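Local coordinates for protein Nrps/pks (Streptomyces albus, PDB 4OPF) that is a ketosynthase domain of the AT-less type I polyketide synthase line that makes oxazolomycin, probably passing the acyl chain on without condensation, at residues P19-D23 and L24-W28; L231-P234 and L235-E239; R277-K281 and A282-A286; A75-D78 and P79-L83; A341-I344 and K345-M349. All coordinates share one frame; numbering follows the deposited sequence.

Interaction 1. Residues P19-D23 and L24-W28; sequences PGAPD and LDAYW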
loop_
_atom_site.group_PDB
_atom_site.type_symbol
_atom_site.label_atom_id
_atom_site.label_comp_id
_atom_site.label_asym_id
_atom_site.label_seq_id
_atom_site.Cartn_x
_atom_site.Cartn_y
_atom_site.Cartn_z
ATOM N N PRO A 19 -2.191 -20.569 16.950
ATOM C CA PRO A 19 -2.295 -21.262 18.235
ATOM C C PRO A 19 -2.886 -22.649 18.056
ATOM O O PRO A 19 -3.821 -22.818 17.307
ATOM C CB PRO A 19 -3.203 -20.340 19.056
ATOM C CG PRO A 19 -2.980 -18.986 18.450
ATOM C CD PRO A 19 -2.806 -19.235 16.987
ATOM N N GLY A 20 -2.282 -23.634 18.669
ATOM C CA GLY A 20 -2.693 -25.022 18.559
ATOM C C GLY A 20 -2.373 -25.628 17.209
ATOM O O GLY A 20 -2.760 -26.758 16.954
ATOM N N ALA A 21 -1.651 -24.912 16.326
ATOM C CA ALA A 21 -1.446 -25.404 14.954
ATOM C C ALA A 21 -0.090 -25.000 14.363
ATOM O O ALA A 21 -0.022 -23.986 13.682
ATOM C CB ALA A 21 -2.577 -24.876 14.073
ATOM N N PRO A 22 0.966 -25.811 14.581
ATOM C CA PRO A 22 2.310 -25.485 14.101
ATOM C C PRO A 22 2.523 -25.457 12.599
ATOM O O PRO A 22 3.540 -24.950 12.159
ATOM C CB PRO A 22 3.204 -26.616 14.680
ATOM C CG PRO A 22 2.378 -27.265 15.754
ATOM C CD PRO A 22 0.950 -27.089 15.333
ATOM N N ASP A 23 1.593 -25.982 11.815
ATOM C CA ASP A 23 1.687 -25.933 10.360
ATOM C C ASP A 23 0.262 -26.096 9.839
ATOM O O ASP A 23 -0.655 -26.273 10.639
ATOM C CB ASP A 23 2.648 -27.021 9.837
ATOM C CG ASP A 23 2.136 -28.491 10.098
ATOM O OD1 ASP A 23 0.931 -28.796 10.270
ATOM O OD2 ASP A 23 2.972 -29.395 10.099
ATOM N N LEU A 24 0.056 -26.030 8.530
ATOM C CA LEU A 24 -1.264 -25.994 7.964
ATOM C C LEU A 24 -2.037 -27.322 8.068
ATOM O O LEU A 24 -3.251 -27.335 8.032
ATOM C CB LEU A 24 -1.223 -25.528 6.515
ATOM C CG LEU A 24 -0.811 -24.054 6.412
ATOM C CD1 LEU A 24 -1.112 -23.542 5.049
ATOM C CD2 LEU A 24 -1.467 -23.121 7.425
ATOM N N ASP A 25 -1.342 -28.431 8.160
ATOM C CA ASP A 25 -2.006 -29.693 8.351
ATOM C C ASP A 25 -2.602 -29.719 9.751
ATOM O O ASP A 25 -3.721 -30.156 9.920
ATOM C CB ASP A 25 -1.027 -30.855 8.097
ATOM C CG ASP A 25 -0.740 -31.055 6.598
ATOM O OD1 ASP A 25 -1.470 -30.523 5.738
ATOM O OD2 ASP A 25 0.226 -31.746 6.272
ATOM N N ALA A 26 -1.866 -29.230 10.744
ATOM C CA ALA A 26 -2.404 -29.144 12.072
ATOM C C ALA A 26 -3.533 -28.086 12.147
ATOM O O ALA A 26 -4.490 -28.235 12.895
ATOM C CB ALA A 26 -1.299 -28.881 13.095
ATOM N N TYR A 27 -3.425 -27.010 11.375
ATOM C CA TYR A 27 -4.463 -26.024 11.346
ATOM C C TYR A 27 -5.767 -26.651 10.789
ATOM O O TYR A 27 -6.838 -26.424 11.312
ATOM C CB TYR A 27 -4.000 -24.815 10.532
ATOM C CG TYR A 27 -4.858 -23.605 10.575
ATOM C CD1 TYR A 27 -5.354 -23.101 11.753
ATOM C CD2 TYR A 27 -5.104 -22.904 9.423
ATOM C CE1 TYR A 27 -6.148 -21.947 11.755
ATOM C CE2 TYR A 27 -5.810 -21.728 9.408
ATOM C CZ TYR A 27 -6.335 -21.248 10.579
ATOM O OH TYR A 27 -7.093 -20.082 10.499
ATOM N N TRP A 28 -5.670 -27.404 9.720
ATOM C CA TRP A 28 -6.808 -28.068 9.163
ATOM C C TRP A 28 -7.408 -29.050 10.153
ATOM O O TRP A 28 -8.588 -29.078 10.293
ATOM C CB TRP A 28 -6.464 -28.792 7.873
ATOM C CG TRP A 28 -7.640 -29.527 7.326
ATOM C CD1 TRP A 28 -7.800 -30.889 7.254
ATOM C CD2 TRP A 28 -8.869 -28.954 6.870
ATOM N NE1 TRP A 28 -9.051 -31.177 6.739
ATOM C CE2 TRP A 28 -9.709 -30.010 6.475
ATOM C CE3 TRP A 28 -9.316 -27.646 6.697
ATOM C CZ2 TRP A 28 -10.974 -29.801 5.963
ATOM C CZ3 TRP A 28 -10.562 -27.427 6.122
ATOM C CH2 TRP A 28 -11.382 -28.493 5.803
HETATM O O HOH W 1 -4.191 -29.333 15.450
#

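Interaction 2. Residues L231-P234 and L235-E239; sequences LLKP and LAAAE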
loop_
_atom_site.group_PDB
_atom_site.type_symbol
_atom_site.label_atom_id
_atom_site.label_comp_id
_atom_site.label_asym_id
_atom_site.label_seq_id
_atom_site.Cartn_x
_atom_site.Cartn_y
_atom_site.Cartn_z
ATOM N N LEU A 231 1.772 -17.492 -1.619
ATOM C CA LEU A 231 2.411 -17.120 -2.861
ATOM C C LEU A 231 1.320 -17.110 -3.939
ATOM O O LEU A 231 0.609 -18.107 -4.115
ATOM C CB LEU A 231 3.575 -18.059 -3.205
ATOM C CG LEU A 231 4.305 -17.780 -4.547
ATOM C CD1 LEU A 231 5.095 -16.497 -4.554
ATOM C CD2 LEU A 231 5.270 -18.889 -4.918
ATOM N N LEU A 232 1.236 -16.007 -4.674
ATOM C CA LEU A 232 0.232 -15.761 -5.697
ATOM C C LEU A 232 0.810 -15.517 -7.068
ATOM O O LEU A 232 1.843 -14.857 -7.212
ATOM C CB LEU A 232 -0.540 -14.531 -5.336
ATOM C CG LEU A 232 -1.123 -14.444 -3.938
ATOM C CD1 LEU A 232 -1.871 -13.143 -3.743
ATOM C CD2 LEU A 232 -2.066 -15.589 -3.639
ATOM N N LYS A 233 0.123 -15.998 -8.079
ATOM C CA LYS A 233 0.458 -15.737 -9.490
ATOM C C LYS A 233 -0.857 -15.596 -10.294
ATOM O O LYS A 233 -1.866 -16.181 -9.925
ATOM C CB LYS A 233 1.170 -16.939 -10.093
ATOM C CG LYS A 233 2.582 -17.150 -9.635
ATOM C CD LYS A 233 3.224 -18.428 -10.184
ATOM C CE LYS A 233 3.479 -18.352 -11.669
ATOM N NZ LYS A 233 4.608 -19.281 -11.970
ATOM N N PRO A 234 -0.808 -14.962 -11.443
ATOM C CA PRO A 234 -1.995 -14.953 -12.308
ATOM C C PRO A 234 -2.358 -16.402 -12.685
ATOM O O PRO A 234 -1.452 -17.230 -12.936
ATOM C CB PRO A 234 -1.501 -14.186 -13.553
ATOM C CG PRO A 234 -0.306 -13.380 -13.081
ATOM C CD PRO A 234 0.343 -14.300 -12.077
ATOM N N LEU A 235 -3.636 -16.734 -12.648
ATOM C CA LEU A 235 -4.067 -18.127 -12.918
ATOM C C LEU A 235 -3.553 -18.690 -14.245
ATOM O O LEU A 235 -3.083 -19.820 -14.291
ATOM C CB LEU A 235 -5.569 -18.247 -12.874
ATOM C CG LEU A 235 -6.173 -19.629 -13.140
ATOM C CD1 LEU A 235 -5.663 -20.662 -12.143
ATOM C CD2 LEU A 235 -7.713 -19.596 -13.076
ATOM N N ALA A 236 -3.630 -17.934 -15.336
ATOM C CA ALA A 236 -3.169 -18.507 -16.619
ATOM C C ALA A 236 -1.688 -18.825 -16.562
ATOM O O ALA A 236 -1.250 -19.841 -17.106
ATOM C CB ALA A 236 -3.474 -17.567 -17.775
ATOM N N ALA A 237 -0.904 -18.006 -15.851
ATOM C CA ALA A 237 0.532 -18.270 -15.729
ATOM C C ALA A 237 0.781 -19.523 -14.876
ATOM O O ALA A 237 1.643 -20.351 -15.207
ATOM C CB ALA A 237 1.293 -17.059 -15.154
ATOM N N ALA A 238 0.028 -19.668 -13.797
ATOM C CA ALA A 238 0.165 -20.849 -12.944
ATOM C C ALA A 238 -0.170 -22.132 -13.729
ATOM O O ALA A 238 0.502 -23.150 -13.585
ATOM C CB ALA A 238 -0.767 -20.750 -11.786
ATOM N N GLU A 239 -1.228 -22.074 -14.529
ATOM C CA GLU A 239 -1.675 -23.245 -15.293
ATOM C C GLU A 239 -0.651 -23.624 -16.332
ATOM O O GLU A 239 -0.248 -24.766 -16.383
ATOM C CB GLU A 239 -3.083 -23.041 -15.882
ATOM C CG GLU A 239 -4.115 -23.304 -14.803
ATOM C CD GLU A 239 -5.540 -22.964 -15.181
ATOM O OE1 GLU A 239 -5.745 -22.259 -16.208
ATOM O OE2 GLU A 239 -6.454 -23.404 -14.420
#

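Interaction 3. Residues R277-K281 and A282-A286; sequences RALAK and AGVAA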
loop_
_atom_site.group_PDB
_atom_site.type_symbol
_atom_site.label_atom_id
_atom_site.label_comp_id
_atom_site.label_asym_id
_atom_site.label_seq_id
_atom_site.Cartn_x
_atom_site.Cartn_y
_atom_site.Cartn_z
ATOM N N ARG A 277 -18.913 -4.538 -3.879
ATOM C CA ARG A 277 -17.802 -4.302 -4.786
ATOM C C ARG A 277 -16.963 -5.532 -5.047
ATOM O O ARG A 277 -16.551 -5.800 -6.189
ATOM C CB ARG A 277 -16.944 -3.135 -4.242
ATOM C CG ARG A 277 -15.748 -2.755 -5.082
ATOM C CD ARG A 277 -16.126 -2.150 -6.464
ATOM N NE ARG A 277 -14.870 -1.979 -7.217
ATOM C CZ ARG A 277 -14.755 -1.997 -8.536
ATOM N NH1 ARG A 277 -13.546 -1.876 -9.082
ATOM N NH2 ARG A 277 -15.838 -2.155 -9.299
ATOM N N ALA A 278 -16.630 -6.295 -4.022
ATOM C CA ALA A 278 -15.804 -7.490 -4.262
ATOM C C ALA A 278 -16.531 -8.481 -5.152
ATOM O O ALA A 278 -15.923 -9.143 -6.019
ATOM C CB ALA A 278 -15.430 -8.186 -2.972
ATOM N N LEU A 279 -17.814 -8.632 -4.906
ATOM C CA LEU A 279 -18.645 -9.488 -5.776
ATOM C C LEU A 279 -18.687 -9.069 -7.222
ATOM O O LEU A 279 -18.568 -9.924 -8.103
ATOM C CB LEU A 279 -20.085 -9.482 -5.329
ATOM C CG LEU A 279 -20.450 -10.422 -4.230
ATOM C CD1 LEU A 279 -21.977 -10.266 -4.126
ATOM C CD2 LEU A 279 -20.114 -11.895 -4.549
ATOM N N ALA A 280 -18.880 -7.772 -7.472
ATOM C CA ALA A 280 -18.814 -7.248 -8.812
ATOM C C ALA A 280 -17.471 -7.517 -9.475
ATOM O O ALA A 280 -17.443 -7.920 -10.631
ATOM C CB ALA A 280 -19.125 -5.743 -8.820
ATOM N N LYS A 281 -16.355 -7.349 -8.762
ATOM C CA LYS A 281 -15.051 -7.576 -9.361
ATOM C C LYS A 281 -14.881 -9.055 -9.667
ATOM O O LYS A 281 -14.211 -9.425 -10.617
ATOM C CB LYS A 281 -13.899 -7.111 -8.431
ATOM C CG LYS A 281 -13.805 -5.586 -8.280
ATOM C CD LYS A 281 -12.822 -5.123 -7.180
ATOM C CE LYS A 281 -11.389 -4.949 -7.691
ATOM N NZ LYS A 281 -10.425 -4.449 -6.625
ATOM N N ALA A 282 -15.477 -9.902 -8.843
ATOM C CA ALA A 282 -15.356 -11.313 -9.017
ATOM C C ALA A 282 -16.185 -11.854 -10.216
ATOM O O ALA A 282 -15.915 -12.926 -10.717
ATOM C CB ALA A 282 -15.834 -11.962 -7.767
ATOM N N GLY A 283 -17.193 -11.107 -10.625
ATOM C CA GLY A 283 -18.067 -11.506 -11.698
ATOM C C GLY A 283 -18.928 -12.706 -11.317
ATOM O O GLY A 283 -19.304 -13.439 -12.182
ATOM N N VAL A 284 -19.220 -12.939 -10.041
ATOM C CA VAL A 284 -20.005 -14.146 -9.694
ATOM C C VAL A 284 -21.378 -13.733 -9.187
ATOM O O VAL A 284 -21.530 -12.630 -8.708
ATOM C CB VAL A 284 -19.287 -15.074 -8.666
ATOM C CG1 VAL A 284 -17.909 -15.450 -9.205
ATOM C CG2 VAL A 284 -19.118 -14.415 -7.334
ATOM N N ALA A 285 -22.368 -14.601 -9.301
ATOM C CA ALA A 285 -23.660 -14.307 -8.693
ATOM C C ALA A 285 -23.540 -14.403 -7.173
ATOM O O ALA A 285 -22.869 -15.276 -6.649
ATOM C CB ALA A 285 -24.707 -15.278 -9.225
ATOM N N ALA A 286 -24.201 -13.526 -6.451
ATOM C CA ALA A 286 -24.226 -13.625 -4.990
ATOM C C ALA A 286 -24.636 -14.996 -4.471
ATOM O O ALA A 286 -24.078 -15.484 -3.493
ATOM C CB ALA A 286 -25.190 -12.575 -4.440
#

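Interaction 4. Residues A75-D78 and P79-L83; sequences AAMD and PQALL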
loop_
_atom_site.group_PDB
_atom_site.type_symbol
_atom_site.label_atom_id
_atom_site.label_comp_id
_atom_site.label_asym_id
_atom_site.label_seq_id
_atom_site.Cartn_x
_atom_site.Cartn_y
_atom_site.Cartn_z
ATOM N N ALA A 75 19.112 -11.313 17.524
ATOM C CA ALA A 75 18.673 -10.827 18.824
ATOM C C ALA A 75 18.210 -9.386 18.761
ATOM O O ALA A 75 17.433 -8.984 19.569
ATOM C CB ALA A 75 19.774 -10.962 19.862
ATOM N N ALA A 76 18.713 -8.591 17.830
ATOM C CA ALA A 76 18.264 -7.194 17.679
ATOM C C ALA A 76 17.073 -7.026 16.713
ATOM O O ALA A 76 16.586 -5.936 16.541
ATOM C CB ALA A 76 19.420 -6.343 17.197
HETATM N N MSE A 77 16.625 -8.082 16.054
HETATM C CA MSE A 77 15.529 -7.946 15.148
HETATM C C MSE A 77 14.200 -8.193 15.845
HETATM O O MSE A 77 14.094 -8.959 16.804
HETATM C CB MSE A 77 15.609 -8.958 14.016
HETATM C CG MSE A 77 16.609 -8.350 13.013
HETATM SE SE MSE A 77 17.242 -9.858 11.922
HETATM C CE MSE A 77 15.597 -10.136 10.891
ATOM N N ASP A 78 13.161 -7.607 15.276
ATOM C CA ASP A 78 11.795 -7.962 15.635
ATOM C C ASP A 78 11.583 -9.467 15.363
ATOM O O ASP A 78 11.747 -9.936 14.230
ATOM C CB ASP A 78 10.843 -7.071 14.822
ATOM C CG ASP A 78 9.361 -7.350 15.076
ATOM O OD1 ASP A 78 8.999 -8.237 15.886
ATOM O OD2 ASP A 78 8.556 -6.661 14.403
ATOM N N PRO A 79 11.150 -10.208 16.382
ATOM C CA PRO A 79 10.917 -11.631 16.115
ATOM C C PRO A 79 9.849 -11.936 15.084
ATOM O O PRO A 79 9.872 -13.026 14.509
ATOM C CB PRO A 79 10.539 -12.223 17.492
ATOM C CG PRO A 79 10.447 -11.067 18.442
ATOM C CD PRO A 79 11.185 -9.900 17.834
ATOM N N GLN A 80 8.936 -10.996 14.832
ATOM C CA GLN A 80 7.975 -11.157 13.743
ATOM C C GLN A 80 8.706 -11.274 12.416
ATOM O O GLN A 80 8.251 -11.986 11.530
ATOM C CB GLN A 80 6.992 -9.984 13.711
ATOM C CG GLN A 80 6.161 -9.812 14.982
ATOM C CD GLN A 80 5.179 -8.644 14.892
ATOM O OE1 GLN A 80 3.991 -8.840 15.069
ATOM N NE2 GLN A 80 5.682 -7.412 14.636
ATOM N N ALA A 81 9.853 -10.595 12.273
ATOM C CA ALA A 81 10.573 -10.640 11.033
ATOM C C ALA A 81 11.208 -12.025 10.849
ATOM O O ALA A 81 11.186 -12.595 9.744
ATOM C CB ALA A 81 11.618 -9.533 10.971
ATOM N N LEU A 82 11.764 -12.579 11.906
ATOM C CA LEU A 82 12.373 -13.898 11.836
ATOM C C LEU A 82 11.332 -14.970 11.531
ATOM O O LEU A 82 11.582 -15.871 10.757
ATOM C CB LEU A 82 13.053 -14.236 13.134
ATOM C CG LEU A 82 14.154 -13.246 13.517
ATOM C CD1 LEU A 82 14.708 -13.491 14.903
ATOM C CD2 LEU A 82 15.279 -13.423 12.534
ATOM N N LEU A 83 10.155 -14.862 12.134
ATOM C CA LEU A 83 9.099 -15.789 11.865
ATOM C C LEU A 83 8.619 -15.716 10.423
ATOM O O LEU A 83 8.316 -16.737 9.831
ATOM C CB LEU A 83 7.943 -15.472 12.795
ATOM C CG LEU A 83 6.723 -16.361 12.789
ATOM C CD1 LEU A 83 7.097 -17.778 13.052
ATOM C CD2 LEU A 83 5.716 -15.876 13.837
#

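Interaction 5. Residues A341-I344 and K345-M349; sequences AGVI and KTVLM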
loop_
_atom_site.group_PDB
_atom_site.type_symbol
_atom_site.label_atom_id
_atom_site.label_comp_id
_atom_site.label_asym_id
_atom_site.label_seq_id
_atom_site.Cartn_x
_atom_site.Cartn_y
_atom_site.Cartn_z
ATOM N N ALA A 341 -5.441 -15.641 8.627
ATOM C CA ALA A 341 -6.004 -16.860 9.203
ATOM C C ALA A 341 -7.332 -17.268 8.568
ATOM O O ALA A 341 -7.557 -18.439 8.257
ATOM C CB ALA A 341 -6.180 -16.703 10.682
ATOM N N GLY A 342 -8.169 -16.276 8.305
ATOM C CA GLY A 342 -9.399 -16.463 7.620
ATOM C C GLY A 342 -9.247 -16.877 6.192
ATOM O O GLY A 342 -9.937 -17.774 5.764
ATOM N N VAL A 343 -8.331 -16.254 5.441
ATOM C CA VAL A 343 -8.126 -16.615 4.069
ATOM C C VAL A 343 -7.578 -18.026 3.977
ATOM O O VAL A 343 -8.035 -18.793 3.158
ATOM C CB VAL A 343 -7.197 -15.592 3.373
ATOM C CG1 VAL A 343 -6.677 -16.098 2.037
ATOM C CG2 VAL A 343 -7.963 -14.274 3.161
ATOM N N ILE A 344 -6.633 -18.386 4.831
ATOM C CA ILE A 344 -6.030 -19.738 4.785
ATOM C C ILE A 344 -7.094 -20.818 5.130
ATOM O O ILE A 344 -7.186 -21.841 4.439
ATOM C CB ILE A 344 -4.790 -19.834 5.701
ATOM C CG1 ILE A 344 -3.652 -18.993 5.059
ATOM C CG2 ILE A 344 -4.340 -21.274 5.916
ATOM C CD1 ILE A 344 -2.418 -18.855 5.908
ATOM N N LYS A 345 -7.910 -20.547 6.135
ATOM C CA LYS A 345 -9.035 -21.417 6.476
ATOM C C LYS A 345 -9.937 -21.685 5.275
ATOM O O LYS A 345 -10.244 -22.815 4.942
ATOM C CB LYS A 345 -9.891 -20.828 7.604
ATOM C CG LYS A 345 -11.292 -21.454 7.680
ATOM C CD LYS A 345 -12.055 -20.940 8.889
ATOM C CE LYS A 345 -13.533 -21.200 8.737
ATOM N NZ LYS A 345 -14.253 -20.629 9.925
ATOM N N THR A 346 -10.354 -20.625 4.637
ATOM C CA THR A 346 -11.217 -20.736 3.469
ATOM C C THR A 346 -10.554 -21.450 2.303
ATOM O O THR A 346 -11.220 -22.213 1.643
ATOM C CB THR A 346 -11.640 -19.341 3.028
ATOM O OG1 THR A 346 -12.344 -18.746 4.115
ATOM C CG2 THR A 346 -12.577 -19.423 1.914
ATOM N N VAL A 347 -9.249 -21.205 2.051
ATOM C CA VAL A 347 -8.545 -21.899 1.007
ATOM C C VAL A 347 -8.503 -23.369 1.341
ATOM O O VAL A 347 -8.725 -24.203 0.490
ATOM C CB VAL A 347 -7.106 -21.357 0.804
ATOM C CG1 VAL A 347 -6.296 -22.318 -0.066
ATOM C CG2 VAL A 347 -7.166 -19.922 0.251
ATOM N N LEU A 348 -8.228 -23.701 2.582
ATOM C CA LEU A 348 -8.215 -25.102 2.967
ATOM C C LEU A 348 -9.603 -25.788 2.830
ATOM O O LEU A 348 -9.705 -26.954 2.401
ATOM C CB LEU A 348 -7.703 -25.235 4.391
ATOM C CG LEU A 348 -6.228 -24.928 4.573
ATOM C CD1 LEU A 348 -5.895 -24.919 6.056
ATOM C CD2 LEU A 348 -5.397 -25.993 3.890
HETATM N N MSE A 349 -10.650 -25.080 3.210
HETATM C CA MSE A 349 -12.025 -25.580 3.026
HETATM C C MSE A 349 -12.313 -25.867 1.589
HETATM O O MSE A 349 -12.863 -26.910 1.270
HETATM C CB MSE A 349 -13.019 -24.570 3.540
HETATM C CG MSE A 349 -13.150 -24.723 5.067
HETATM SE SE MSE A 349 -14.365 -23.322 5.757
HETATM C CE MSE A 349 -15.746 -23.556 4.399
#

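Interaction 1. Residues P19-D23 and L24-W28
Asp23 caps the first turn of helix 24-33 with its own side chain, the classic N-cap of a helix that here follows the loop leaving strand 9-17. Two hydrogen bonds define the start. Ala26 N donates to Asp23 OD1 over 2.9 Å with an N-H...O angle of 165°, meeting the oxygen nearly along its C-O bond; the carboxylate is brought there by chi1 of 65°, which sets CG between the backbone N and the carbonyl carbon. The second bond is backbone to backbone, Tyr27 N to Asp23 O at 3.0 Å. Replacing Asp23 by an alanine would probably leave Ala26 N without its acceptor and the first turn less firmly fixed.

Apolar contacts fold the loop against the same turn. Ala21 CB lies 3.5 Å from Tyr27 CA and 3.8 Å from Tyr27 CB, while the Pro22 ring brings CD to 3.6 Å from Ala26 CB, so the loop lies against the first turn. Tyr27 then leads its ring away from the loop, and its OH bonds to Ala341 O on helix 338-352; Leu24 also packs on that helix, through Ile344.

A water bridges loop and helix: it donates to Ala26 O at 2.8 Å and, weakly, to Gly20 O at 3.3 Å.

Interaction 2. Residues L231-P234 and L235-E239
Pro234 passes the chain from strand 226-234 into helix 235-241, and its carbonyl oxygen receives Ala238 N at 3.0 Å, an i to i+4 backbone bond in the first turn of the helix. The N-H...O angle is 162°, and the donor arrives nearly along the C=O axis. Two methyl groups sit beside the same oxygen: Ala237 CB at 3.5 Å and Ala238 CB at 3.8 Å from Pro234 O. The pyrrolidine ring has its CD 4.2 Å from Ala237 CB, a loose apolar touch. The short strand and helix segments meet at 98°, so the chain makes roughly a right-angled corner here.

Lys233 approaches this corner from the strand. Its chain runs extended through chi2 and then bends at chi3 (69°), which lays CE alongside the first turn, 4.3 Å from Ala237 CB and equally far from Ala238 N. This is a grazing approach of the aliphatic part; the ammonium group goes on to a salt bridge between NZ and Asp243 OD2. Leu235 turns the other way. With CG opposite its backbone N, the branch leaves the strand behind, although CB remains 3.7 Å from Pro234 C.

Around the corner, Pro234 rests on Tyr7 and on Leu174 of helix 162-175, and Ala238 on Ala10 of strand 9-17. Proline at the N-cap gives no side-chain acceptor, so this is a strand-to-helix junction closed by backbone and methyl packing, at the C-terminal end of an inner strand of the central mixed sheet of a thiolase-like ketosynthase fold.

Interaction 3. Residues R277-K281 and A282-A286
Leu279 holds CG opposite its carbonyl carbon (chi1 -84°) with an extended second torsion, and this chain spreads its two methyl groups toward the loop that follows helix 268-282. CD2 meets Val284 CG2 at 3.9 Å, the two side chains crossing at about a right angle, and CD1 reaches Ala286 CB at 4.0 Å. The Val284 branch that touches, CG2, lies between its backbone N and carbonyl carbon. One leucine thus spans the turn and packs against two residues of the returning chain, Val284 and Ala286, while Val313 and Tyr314 of helix 300-314 also contact it.

Backbone bonds finish the helix. Ala282 N donates to Ala278 O at 3.0 Å, and Ala282 CB lies 3.3 Å from that same oxygen. Gly283 N points back to two carbonyls: a weak bond to Leu279 O, and one of 3.2 Å to Ala280 O, whose donor stands 70° out of the carbonyl plane.

On the opposite flank Lys281 CG lies over the centre of the Arg277 guanidinium, 3.7 Å above its plane. Lys281 NZ bonds to Ile252 O, and both basic side chains form salt bridges with Asp178 of the second subunit, placing this helix end at the dimer interface.

Positive phi at Gly283 (68°), with two bonds back into the last turn, makes this a Schellman motif, with the accompanying i to i+5 apolar contact of Leu279 with Val284.

Interaction 4. Residues A75-D78 and P79-L83
Asp78 gives both carboxylate oxygens to Gln80 and so closes the start of helix 79-95. OD1 accepts from Gln80 N at 3.0 Å, the N-cap bond, with the donor standing 64° out of the carboxylate plane. OD2 takes Gln80 NE2 at 3.0 Å on its syn lone pair; this bond is straight (N-H...O 167°), and OD2 lies almost in the amide plane. The torsion chi1 of 179° turns CG opposite the backbone N of Asp78, which carries the carboxylate across to the glutamine. The third bond uses the main chain: Ala81 N reaches Asp78 O at 2.8 Å. Pro79, at the first position of the helix, has no N-H to offer.

Each polar end has a further partner. Asp78 OD2 also bonds to Tyr138 OH, Gln80 NE2 to Arg114 O and Gln80 OE1 to Leu189 N, so these buried groups are satisfied through several links that fix the rotation of the amide. An asparagine in place of Asp78 has one acceptor oxygen fewer, and would probably leave either Gln80 N or the Gln80 amide without its mate.

Apart from these polar groups, selenomethionine Met77 bends at chi3 and lays its CE against Leu82 CD2 (3.7 Å) and Ala81 CB (4.0 Å), an apolar contact with the first turn. The joint lies between helix 71-76 and helix 79-95, with helix 138-147 against it: Asn142 touches Met77 and Ala81, and Leu139 touches Asp78 and Gln80.

Interaction 5. Residues A341-I344 and K345-M349
Ala341 O and Lys345 N open a run of regular i to i+4 bonds through the middle of helix 338-352, all residues keeping helical phi and psi. Lys345 N lies 3.0 Å from Ala341 O, Val347 N 2.9 Å from Val343 O, and Leu348 N 2.8 Å from Ile344 O. Their N-H...O angles of 159° to 164° are those of a regular alpha helix.

Gly342 O carries a double load. Thr346 N and Thr346 OG1 both donate to it at 3.1 Å, and they come from opposite faces of the carbonyl plane. The hydroxyl gets there because chi1 of -60° turns OG1 back along the helix, opposite its own carbonyl carbon. A buried hydroxyl is thereby satisfied within the helix, while the threonine also touches Ala391 and Val393 of strand 390-396.

The apolar side chains form i to i+4 pairs. Ile344 and Leu348 run side by side in the same direction, CG2 and CD1 4.0 Å apart, and Leu24 and Trp28 of helix 24-33 cover them. Val343 CG1 and Val347 CG2 make a looser pair at 4.2 Å. Lys345 departs from this pattern: its extended chain leads away and NZ forms a salt bridge with Glu293 and a hydrogen bond with Tyr291 OH.

In chemical terms, the helix is a buried core element of the ketosynthase fold: its polar side chains are matched, the threonine hydroxyl by a main-chain carbonyl and the ammonium by the Glu293 carboxylate and the Tyr291 hydroxyl, so that the buried polar groups of this part of the helix are paired.

Along the chain the order is interaction 1, 4, 2, 3 and 5. Interaction 5 lies nearest the middle, its centre about 6 Å from that of the chain. Interactions 1 and 5 are the only pair in contact: helix 24-33 packs on helix 338-352, with centres about 12 Å apart and Trp28 lying on Leu348 and the Met349 backbone. Interactions 3 and 4 are farthest apart, about 39 Å between centres, on opposite sides of the chain's centre. Strand 226-234 of interaction 2 neighbours strand 9-17, which leads into interaction 1. Helix starts, a helix end and a helix middle are thus spread around one mixed sheet, with interaction 3 meeting the second subunit.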